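Putative short-chain oxidoreductase (PDB 2YUT) binds NADP in a Rossmann-type fold and, as a member of the short-chain dehydrogenase/reductase family, probably acts as an oxidoreductase. Local coordinates at residues G14-A19 with V117-Y122; A95-T100 with A135-A140. All blocks are in the same frame, centred on the assembly; numbering follows the deposited sequence.

Contact 1 of 2, residues G14-A19 with V117-Y122. With NAP (NADP nicotinamide-adenine-dinucleotide phosphate), chain B.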
loop_
_atom_site.group_PDB
_atom_site.type_symbol
_atom_site.label_atom_id
_atom_site.label_comp_id
_atom_site.label_asym_id
_atom_site.label_seq_id
_atom_site.Cartn_x
_atom_site.Cartn_y
_atom_site.Cartn_z
ATOM N N GLY A 14 -7.844 23.576 1.615
ATOM C CA GLY A 14 -8.354 24.934 1.678
ATOM C C GLY A 14 -8.024 25.595 3.009
ATOM O O GLY A 14 -7.706 26.782 3.051
ATOM N N ALA A 15 -8.101 24.827 4.095
ATOM C CA ALA A 15 -7.799 25.348 5.427
ATOM C C ALA A 15 -6.323 25.712 5.507
ATOM O O ALA A 15 -5.965 26.745 6.063
ATOM C CB ALA A 15 -8.137 24.322 6.491
ATOM N N PHE A 16 -5.471 24.851 4.955
ATOM C CA PHE A 16 -4.038 25.114 4.946
ATOM C C PHE A 16 -3.738 26.350 4.102
ATOM O O PHE A 16 -2.902 27.167 4.478
ATOM C CB PHE A 16 -3.269 23.920 4.374
ATOM C CG PHE A 16 -2.979 22.848 5.384
ATOM C CD1 PHE A 16 -2.011 23.044 6.363
ATOM C CD2 PHE A 16 -3.677 21.644 5.361
ATOM C CE1 PHE A 16 -1.736 22.051 7.309
ATOM C CE2 PHE A 16 -3.411 20.645 6.302
ATOM C CZ PHE A 16 -2.438 20.851 7.276
ATOM N N ALA A 17 -4.422 26.479 2.967
ATOM C CA ALA A 17 -4.208 27.617 2.075
ATOM C C ALA A 17 -4.522 28.946 2.762
ATOM O O ALA A 17 -3.741 29.894 2.670
ATOM C CB ALA A 17 -5.053 27.468 0.814
ATOM N N ARG A 18 -5.660 29.012 3.449
ATOM C CA ARG A 18 -6.049 30.238 4.138
ATOM C C ARG A 18 -5.149 30.505 5.339
ATOM O O ARG A 18 -4.873 31.654 5.656
ATOM C CB ARG A 18 -7.512 30.162 4.581
ATOM C CG ARG A 18 -8.476 30.116 3.403
ATOM C CD ARG A 18 -9.930 30.155 3.828
ATOM N NE ARG A 18 -10.796 30.297 2.662
ATOM C CZ ARG A 18 -11.315 29.281 1.978
ATOM N NH1 ARG A 18 -11.070 28.029 2.345
ATOM N NH2 ARG A 18 -12.064 29.521 0.910
ATOM N N ALA A 19 -4.678 29.443 5.990
ATOM C CA ALA A 19 -3.808 29.590 7.152
ATOM C C ALA A 19 -2.398 30.028 6.771
ATOM O O ALA A 19 -1.672 30.579 7.599
ATOM C CB ALA A 19 -3.739 28.272 7.928
ATOM N N VAL A 117 4.832 17.340 4.153
ATOM C CA VAL A 117 3.773 16.742 4.948
ATOM C C VAL A 117 2.814 15.872 4.149
ATOM O O VAL A 117 2.316 16.277 3.100
ATOM C CB VAL A 117 2.961 17.853 5.666
ATOM C CG1 VAL A 117 1.942 17.244 6.605
ATOM C CG2 VAL A 117 3.910 18.789 6.414
ATOM N N PHE A 118 2.551 14.680 4.673
ATOM C CA PHE A 118 1.651 13.726 4.033
ATOM C C PHE A 118 0.672 13.240 5.086
ATOM O O PHE A 118 0.938 13.343 6.285
ATOM C CB PHE A 118 2.456 12.556 3.459
ATOM C CG PHE A 118 3.393 12.958 2.357
ATOM C CD1 PHE A 118 2.970 12.955 1.029
ATOM C CD2 PHE A 118 4.685 13.387 2.650
ATOM C CE1 PHE A 118 3.816 13.374 0.006
ATOM C CE2 PHE A 118 5.544 13.809 1.638
ATOM C CZ PHE A 118 5.109 13.804 0.314
ATOM N N PHE A 119 -0.457 12.702 4.643
ATOM C CA PHE A 119 -1.481 12.240 5.564
ATOM C C PHE A 119 -1.750 10.733 5.484
ATOM O O PHE A 119 -2.130 10.208 4.436
ATOM C CB PHE A 119 -2.764 13.038 5.300
ATOM C CG PHE A 119 -2.584 14.529 5.462
ATOM C CD1 PHE A 119 -2.770 15.138 6.706
ATOM C CD2 PHE A 119 -2.167 15.312 4.388
ATOM C CE1 PHE A 119 -2.537 16.506 6.877
ATOM C CE2 PHE A 119 -1.928 16.685 4.546
ATOM C CZ PHE A 119 -2.113 17.284 5.794
ATOM N N GLY A 120 -1.536 10.045 6.603
ATOM C CA GLY A 120 -1.772 8.615 6.651
ATOM C C GLY A 120 -3.093 8.354 7.347
ATOM O O GLY A 120 -4.088 9.017 7.057
ATOM N N ALA A 121 -3.109 7.397 8.270
ATOM C CA ALA A 121 -4.333 7.077 8.997
ATOM C C ALA A 121 -4.071 6.199 10.207
ATOM O O ALA A 121 -3.121 5.419 10.225
ATOM C CB ALA A 121 -5.321 6.380 8.073
ATOM N N TYR A 122 -4.915 6.342 11.224
ATOM C CA TYR A 122 -4.809 5.521 12.422
ATOM C C TYR A 122 -5.253 4.127 11.988
ATOM O O TYR A 122 -6.398 3.936 11.581
ATOM C CB TYR A 122 -5.739 6.050 13.517
ATOM C CG TYR A 122 -5.230 7.304 14.198
ATOM C CD1 TYR A 122 -4.083 7.270 14.988
ATOM C CD2 TYR A 122 -5.891 8.525 14.049
ATOM C CE1 TYR A 122 -3.603 8.411 15.614
ATOM C CE2 TYR A 122 -5.419 9.679 14.673
ATOM C CZ TYR A 122 -4.275 9.613 15.454
ATOM O OH TYR A 122 -3.800 10.742 16.078
HETATM P PA NAP B . -11.144 16.127 0.219
HETATM O O1A NAP B . -12.047 15.112 -0.644
HETATM O O2A NAP B . -11.924 17.245 0.797
HETATM O O5B NAP B . -9.995 16.644 -0.780
HETATM C C5B NAP B . -9.242 15.711 -1.557
HETATM C C4B NAP B . -8.235 16.450 -2.437
HETATM O O4B NAP B . -7.491 15.471 -3.184
HETATM C C3B NAP B . -8.965 17.329 -3.456
HETATM O O3B NAP B . -8.279 18.576 -3.603
HETATM C C2B NAP B . -8.841 16.513 -4.742
HETATM O O2B NAP B . -8.810 17.396 -5.865
HETATM C C1B NAP B . -7.427 15.974 -4.525
HETATM N N9A NAP B . -7.141 14.885 -5.485
HETATM C C8A NAP B . -7.759 13.706 -5.531
HETATM N N7A NAP B . -7.269 12.987 -6.539
HETATM C C5A NAP B . -6.332 13.714 -7.139
HETATM C C6A NAP B . -5.506 13.510 -8.238
HETATM N N6A NAP B . -5.560 12.367 -8.918
HETATM N N1A NAP B . -4.660 14.483 -8.601
HETATM C C2A NAP B . -4.602 15.622 -7.932
HETATM N N3A NAP B . -5.373 15.851 -6.885
HETATM C C4A NAP B . -6.245 14.924 -6.466
HETATM O O3 NAP B . -10.411 15.206 1.319
HETATM P PN NAP B . -9.743 15.801 2.659
HETATM O O1N NAP B . -10.629 15.516 3.811
HETATM O O2N NAP B . -9.307 17.197 2.431
HETATM O O5D NAP B . -8.437 14.878 2.846
HETATM C C5D NAP B . -7.128 15.401 2.601
HETATM C C4D NAP B . -6.046 14.389 2.988
HETATM O O4D NAP B . -6.241 14.079 4.383
HETATM C C3D NAP B . -6.235 13.073 2.229
HETATM O O3D NAP B . -5.002 12.356 2.128
HETATM C C2D NAP B . -7.195 12.332 3.156
HETATM O O2D NAP B . -7.134 10.918 2.949
HETATM C C1D NAP B . -6.526 12.673 4.486
HETATM N N1N NAP B . -7.368 12.350 5.660
HETATM C C2N NAP B . -8.673 12.852 5.748
HETATM C C3N NAP B . -9.460 12.542 6.851
HETATM C C7N NAP B . -10.883 13.095 6.953
HETATM O O7N NAP B . -11.658 12.693 7.820
HETATM N N7N NAP B . -11.196 14.011 6.041
HETATM C C4N NAP B . -8.953 11.734 7.863
HETATM C C5N NAP B . -7.658 11.235 7.780
HETATM C C6N NAP B . -6.862 11.539 6.683
HETATM P P2B NAP B . -10.149 17.822 -6.652
HETATM O O1X NAP B . -11.312 18.027 -5.558
HETATM O O2X NAP B . -9.827 19.279 -7.260
HETATM O O3X NAP B . -10.525 16.843 -7.697
#
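Phe-16 and Phe-119 meet in the core of the NADP-binding Rossmann fold. Phe-16 comes from the helix 11-19, which follows the first strand of the parallel sheet. Phe-119 ends the strand 114-119. The contact is purely apolar, and no hydrogen bond links the two segments.

The aromatic contact is narrow. The two side chains reach toward each other from opposite directions, and the nearest CA atoms, of Phe-16 and Val-117, are 11.4 Å apart. They touch through the outer ends of their rings. Phe-16 CE2 lies 3.6 Å from Phe-119 CZ, and Phe-16 CZ sits at the edge of the Phe-119 ring, in its plane. The centroids of the two rings are 6.0 Å apart and the planes are inclined at 54°. In Phe-119 the first torsion (chi1 -59°) sets the ring on the N side of the residue, opposite the carbonyl carbon, and from there CZ reaches the helix residue.

Other apolar groups complete the packing. Val-71 of strand 67-72 touches both rings. Val-192 and Leu-193 of helix 185-196 pack on Phe-16, while Val-162 and Leu-164 pack on Phe-119. The pair thus lies among strands 67-72, 114-119 and 158-162 and helices 11-19 and 185-196.

The strand end also meets the cofactor. The Phe-119 side chain lies beside the ribose that bears the nicotinamide. Gly-120 O is 3.8 Å from C6N of the nicotinamide ring. Phe-119 thus touches both the hydrophobic core and the NADP pocket: its CZ meets Phe-16, while its CB lies 3.7 Å from NAP O4D.

Contact 2 of 2, residues A95-T100 with A135-A140. With NAP (NADP nicotinamide-adenine-dinucleotide phosphate), chain B.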
loop_
_atom_site.group_PDB
_atom_site.type_symbol
_atom_site.label_atom_id
_atom_site.label_comp_id
_atom_site.label_asym_id
_atom_site.label_seq_id
_atom_site.Cartn_x
_atom_site.Cartn_y
_atom_site.Cartn_z
ATOM N N ALA A 95 -3.886 4.985 -6.498
ATOM C CA ALA A 95 -3.519 6.073 -7.396
ATOM C C ALA A 95 -3.683 7.423 -6.694
ATOM O O ALA A 95 -2.775 8.253 -6.701
ATOM C CB ALA A 95 -4.386 6.033 -8.652
ATOM N N ALA A 96 -4.843 7.627 -6.076
ATOM C CA ALA A 96 -5.131 8.881 -5.392
ATOM C C ALA A 96 -4.226 9.157 -4.196
ATOM O O ALA A 96 -3.719 10.271 -4.052
ATOM C CB ALA A 96 -6.593 8.915 -4.955
ATOM N N HIS A 97 -4.013 8.152 -3.349
ATOM C CA HIS A 97 -3.181 8.338 -2.157
ATOM C C HIS A 97 -1.677 8.132 -2.302
ATOM O O HIS A 97 -0.891 8.942 -1.807
ATOM C CB HIS A 97 -3.654 7.431 -1.017
ATOM C CG HIS A 97 -5.045 7.708 -0.553
ATOM N ND1 HIS A 97 -6.158 7.210 -1.194
ATOM C CD2 HIS A 97 -5.506 8.409 0.511
ATOM C CE1 HIS A 97 -7.244 7.585 -0.542
ATOM N NE2 HIS A 97 -6.876 8.313 0.497
ATOM N N LEU A 98 -1.279 7.052 -2.972
ATOM C CA LEU A 98 0.135 6.719 -3.113
ATOM C C LEU A 98 0.863 7.248 -4.341
ATOM O O LEU A 98 1.938 7.839 -4.217
ATOM C CB LEU A 98 0.315 5.193 -3.046
ATOM C CG LEU A 98 1.739 4.646 -3.199
ATOM C CD1 LEU A 98 2.590 5.104 -2.022
ATOM C CD2 LEU A 98 1.706 3.120 -3.269
ATOM N N LEU A 99 0.302 7.026 -5.525
ATOM C CA LEU A 99 0.955 7.481 -6.739
ATOM C C LEU A 99 1.094 9.003 -6.773
ATOM O O LEU A 99 2.128 9.517 -7.191
ATOM C CB LEU A 99 0.206 6.975 -7.976
ATOM C CG LEU A 99 0.143 5.446 -8.130
ATOM C CD1 LEU A 99 -0.416 5.110 -9.501
ATOM C CD2 LEU A 99 1.530 4.828 -7.975
ATOM N N THR A 100 0.065 9.722 -6.332
ATOM C CA THR A 100 0.146 11.183 -6.326
ATOM C C THR A 100 1.329 11.610 -5.459
ATOM O O THR A 100 2.124 12.453 -5.858
ATOM C CB THR A 100 -1.137 11.835 -5.760
ATOM O OG1 THR A 100 -1.341 11.405 -4.407
ATOM C CG2 THR A 100 -2.348 11.466 -6.613
ATOM N N ALA A 135 -7.703 1.606 3.467
ATOM C CA ALA A 135 -6.705 1.200 4.453
ATOM C C ALA A 135 -5.398 0.811 3.772
ATOM O O ALA A 135 -4.318 1.191 4.220
ATOM C CB ALA A 135 -7.232 0.029 5.279
ATOM N N ALA A 136 -5.506 0.048 2.688
ATOM C CA ALA A 136 -4.338 -0.400 1.942
ATOM C C ALA A 136 -3.550 0.788 1.396
ATOM O O ALA A 136 -2.324 0.837 1.508
ATOM C CB ALA A 136 -4.770 -1.306 0.788
ATOM N N ALA A 137 -4.259 1.737 0.793
ATOM C CA ALA A 137 -3.613 2.915 0.227
ATOM C C ALA A 137 -2.829 3.683 1.287
ATOM O O ALA A 137 -1.708 4.124 1.032
ATOM C CB ALA A 137 -4.651 3.818 -0.425
ATOM N N LYS A 138 -3.416 3.842 2.473
ATOM C CA LYS A 138 -2.743 4.559 3.561
ATOM C C LYS A 138 -1.625 3.721 4.159
ATOM O O LYS A 138 -0.599 4.255 4.583
ATOM C CB LYS A 138 -3.738 4.949 4.661
ATOM C CG LYS A 138 -4.704 6.058 4.262
ATOM C CD LYS A 138 -3.966 7.316 3.814
ATOM C CE LYS A 138 -4.926 8.499 3.657
ATOM N NZ LYS A 138 -4.273 9.654 2.961
ATOM N N GLY A 139 -1.828 2.405 4.199
ATOM C CA GLY A 139 -0.797 1.538 4.730
ATOM C C GLY A 139 0.427 1.638 3.836
ATOM O O GLY A 139 1.560 1.654 4.312
ATOM N N ALA A 140 0.190 1.719 2.531
ATOM C CA ALA A 140 1.269 1.822 1.550
ATOM C C ALA A 140 1.976 3.172 1.647
ATOM O O ALA A 140 3.205 3.245 1.611
ATOM C CB ALA A 140 0.713 1.630 0.144
HETATM P PA NAP B . -11.144 16.127 0.219
HETATM O O1A NAP B . -12.047 15.112 -0.644
HETATM O O2A NAP B . -11.924 17.245 0.797
HETATM O O5B NAP B . -9.995 16.644 -0.780
HETATM C C5B NAP B . -9.242 15.711 -1.557
HETATM C C4B NAP B . -8.235 16.450 -2.437
HETATM O O4B NAP B . -7.491 15.471 -3.184
HETATM C C3B NAP B . -8.965 17.329 -3.456
HETATM O O3B NAP B . -8.279 18.576 -3.603
HETATM C C2B NAP B . -8.841 16.513 -4.742
HETATM O O2B NAP B . -8.810 17.396 -5.865
HETATM C C1B NAP B . -7.427 15.974 -4.525
HETATM N N9A NAP B . -7.141 14.885 -5.485
HETATM C C8A NAP B . -7.759 13.706 -5.531
HETATM N N7A NAP B . -7.269 12.987 -6.539
HETATM C C5A NAP B . -6.332 13.714 -7.139
HETATM C C6A NAP B . -5.506 13.510 -8.238
HETATM N N6A NAP B . -5.560 12.367 -8.918
HETATM N N1A NAP B . -4.660 14.483 -8.601
HETATM C C2A NAP B . -4.602 15.622 -7.932
HETATM N N3A NAP B . -5.373 15.851 -6.885
HETATM C C4A NAP B . -6.245 14.924 -6.466
HETATM O O3 NAP B . -10.411 15.206 1.319
HETATM P PN NAP B . -9.743 15.801 2.659
HETATM O O1N NAP B . -10.629 15.516 3.811
HETATM O O2N NAP B . -9.307 17.197 2.431
HETATM O O5D NAP B . -8.437 14.878 2.846
HETATM C C5D NAP B . -7.128 15.401 2.601
HETATM C C4D NAP B . -6.046 14.389 2.988
HETATM O O4D NAP B . -6.241 14.079 4.383
HETATM C C3D NAP B . -6.235 13.073 2.229
HETATM O O3D NAP B . -5.002 12.356 2.128
HETATM C C2D NAP B . -7.195 12.332 3.156
HETATM O O2D NAP B . -7.134 10.918 2.949
HETATM C C1D NAP B . -6.526 12.673 4.486
HETATM N N1N NAP B . -7.368 12.350 5.660
HETATM C C2N NAP B . -8.673 12.852 5.748
HETATM C C3N NAP B . -9.460 12.542 6.851
HETATM C C7N NAP B . -10.883 13.095 6.953
HETATM O O7N NAP B . -11.658 12.693 7.820
HETATM N N7N NAP B . -11.196 14.011 6.041
HETATM C C4N NAP B . -8.953 11.734 7.863
HETATM C C5N NAP B . -7.658 11.235 7.780
HETATM C C6N NAP B . -6.862 11.539 6.683
HETATM P P2B NAP B . -10.149 17.822 -6.652
HETATM O O1X NAP B . -11.312 18.027 -5.558
HETATM O O2X NAP B . -9.827 19.279 -7.260
HETATM O O3X NAP B . -10.525 16.843 -7.697
#
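His-97 and Lys-138 cross at about a right angle, beside the nicotinamide ribose of the bound NADP. The lysine amine comes to the edge of the imidazole, in the ring plane. Lys-138 NZ lies 3.0 Å from His-97 CD2. This is a close approach to a ring carbon, not a hydrogen bond.

The lysine chain bends at chi2 (-57°) and then runs extended to the ribose. There NZ donates to both hydroxyls, at 3.1 Å to NAP O2D and 2.9 Å to NAP O3D. The backbone oxygen of Phe-119 is its third partner. These three oxygens fix the buried amine. Tyr-134 and Lys-138 have the spacing of the SDR family's YxxxK motif, whose lysine typically binds this ribose.

The imidazole is held from its own helix, because His-97 ND1 is hydrogen-bonded to Met-93 O. Ala-137 CB approaches the ring obliquely, 3.8 Å from His-97 ND1. The ring of Tyr-134 meets the imidazole with planes at about 90°.

Further along, Leu-98 turns its side chain toward the other helix. Its CG is anti to the backbone N (chi1 179°), and its CD2 rests 3.9 Å from Ala-140 CB.

The axes of segments 95-100 and 135-140 approach to 8.5 Å at 14°, so these segments run nearly parallel. Leu-98 packs on Val-90, and Ala-140 on Ala-140, of the second subunit. Helices 89-107 and 132-153 thus lie at the dimer interface, while Lys-138 ties helix 132-153 to the end of strand 114-119.

Both contacts are buried and both border the same NADP, but they lie at different depths. The centre of contact 1 is about 6 Å, and that of contact 2 about 11 Å, from the centre of the chain. Contact 1 joins a helix to a sheet strand through aromatic carbon alone. Contact 2 joins two helices and adds polar groups to its alanine and leucine packing. No other protein chain touches the segments of contact 1, whereas contact 2 also meets the second subunit. The segments alternate along the chain. The two contacts join at the end of strand 114-119, where a backbone carbonyl of contact 1 receives the lysine of contact 2.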